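Local coordinates for protein NADP-dependent glyceraldehyde-3-phosphate dehydrogenase (PDB 3PRL) that probably oxidises glyceraldehyde 3-phosphate without phosphorylating it, using NADP as the coenzyme, as a member of the aldehyde dehydrogenase family, at residues S47-E50 against V51-A54. Sequence-based numbering, arbitrary orientation.
Sequences SQEE and VNDA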
loop_
_atom_site.group_PDB
_atom_site.type_symbol
_atom_site.label_atom_id
_atom_site.label_comp_id
_atom_site.label_asym_id
_atom_site.label_seq_id
_atom_site.Cartn_x
_atom_site.Cartn_y
_atom_site.Cartn_z
ATOM N N SER D 47 4.564 44.290 -8.906
ATOM C CA SER D 47 3.574 45.030 -8.114
ATOM C C SER D 47 2.469 44.109 -7.572
ATOM O O SER D 47 2.426 42.923 -7.901
ATOM C CB SER D 47 2.952 46.152 -8.964
ATOM O OG SER D 47 2.274 45.633 -10.106
ATOM N N GLN D 48 1.579 44.672 -6.754
ATOM C CA GLN D 48 0.462 43.914 -6.172
ATOM C C GLN D 48 -0.506 43.367 -7.228
ATOM O O GLN D 48 -1.038 42.261 -7.068
ATOM C CB GLN D 48 -0.277 44.742 -5.110
ATOM C CG GLN D 48 0.388 44.688 -3.722
ATOM C CD GLN D 48 -0.269 45.595 -2.692
ATOM O OE1 GLN D 48 -0.366 46.818 -2.878
ATOM N NE2 GLN D 48 -0.711 45.002 -1.589
ATOM N N GLU D 49 -0.701 44.125 -8.310
ATOM C CA GLU D 49 -1.600 43.716 -9.401
ATOM C C GLU D 49 -1.006 42.571 -10.203
ATOM O O GLU D 49 -1.594 41.499 -10.281
ATOM C CB GLU D 49 -1.918 44.883 -10.347
ATOM C CG GLU D 49 -2.755 45.975 -9.741
ATOM C CD GLU D 49 -2.093 46.585 -8.525
ATOM O OE1 GLU D 49 -1.078 47.306 -8.682
ATOM O OE2 GLU D 49 -2.590 46.318 -7.408
ATOM N N GLU D 50 0.168 42.801 -10.791
ATOM C CA GLU D 50 0.846 41.770 -11.574
ATOM C C GLU D 50 0.958 40.431 -10.818
ATOM O O GLU D 50 1.041 39.375 -11.450
ATOM C CB GLU D 50 2.200 42.272 -12.065
ATOM C CG GLU D 50 2.062 43.521 -12.925
ATOM C CD GLU D 50 3.376 44.152 -13.288
ATOM O OE1 GLU D 50 4.172 44.467 -12.375
ATOM O OE2 GLU D 50 3.596 44.352 -14.497
ATOM N N VAL D 51 0.922 40.496 -9.479
ATOM C CA VAL D 51 0.917 39.323 -8.587
ATOM C C VAL D 51 -0.456 38.627 -8.512
ATOM O O VAL D 51 -0.529 37.396 -8.529
ATOM C CB VAL D 51 1.427 39.677 -7.157
ATOM C CG1 VAL D 51 1.028 38.619 -6.145
ATOM C CG2 VAL D 51 2.933 39.841 -7.148
ATOM N N ASN D 52 -1.529 39.418 -8.412
ATOM C CA ASN D 52 -2.897 38.914 -8.548
ATOM C C ASN D 52 -3.089 38.323 -9.937
ATOM O O ASN D 52 -3.608 37.233 -10.087
ATOM C CB ASN D 52 -3.926 40.028 -8.317
ATOM C CG ASN D 52 -3.706 40.775 -7.012
ATOM O OD1 ASN D 52 -3.357 40.177 -6.000
ATOM N ND2 ASN D 52 -3.910 42.095 -7.033
ATOM N N ASP D 53 -2.627 39.043 -10.951
ATOM C CA ASP D 53 -2.748 38.588 -12.329
ATOM C C ASP D 53 -2.154 37.212 -12.554
ATOM O O ASP D 53 -2.746 36.392 -13.241
ATOM C CB ASP D 53 -2.157 39.611 -13.296
ATOM C CG ASP D 53 -3.153 40.708 -13.659
ATOM O OD1 ASP D 53 -4.251 40.743 -13.062
ATOM O OD2 ASP D 53 -2.839 41.528 -14.549
ATOM N N ALA D 54 -0.995 36.966 -11.958
ATOM C CA ALA D 54 -0.358 35.657 -11.999
ATOM C C ALA D 54 -1.204 34.607 -11.284
ATOM O O ALA D 54 -1.368 33.500 -11.788
ATOM C CB ALA D 54 1.022 35.725 -11.382
#
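V51 sets its methyl CG2 against the carbonyl of S47, 3.2 Å from S47 O, while its backbone N reaches the same oxygen in a bent hydrogen bond of 3.3 Å (138° at the hydrogen). This is the packed side of the turn: V51 is buried against I222 and against H225 and L226 of helix 223-227, which carries D224 of the NADP(+) site, empty in this chain; A54 touches V215. D53 N to E49 O is short at 2.7 Å and nearly straight (172°). S47 is the N-cap of helix 48-65. E50 OE1, brought back by an extended side chain, accepts weakly from S47 N at 3.5 Å, as in one half of a capping box, and from S47 OG at 3.2 Å, which approaches from above the carboxylate plane. S23 OG and R24 N also hold this buried carboxylate, tying the helix start to the loop after strand 19-21. N52 CG lies anti to its own carbonyl carbon (chi1 -52°), which folds the amide back beside Q48 O, with ND2 2.9 Å from that oxygen at a poor angle for bonding; OD1 accepts from H225 and H229. A leucine at N52 would probably leave both histidine NE2 atoms without this shared acceptor. On the solvent side the CB atoms of Q48 and E49 point away from the next turn; both residues are exposed, though Q48 also rests on H225.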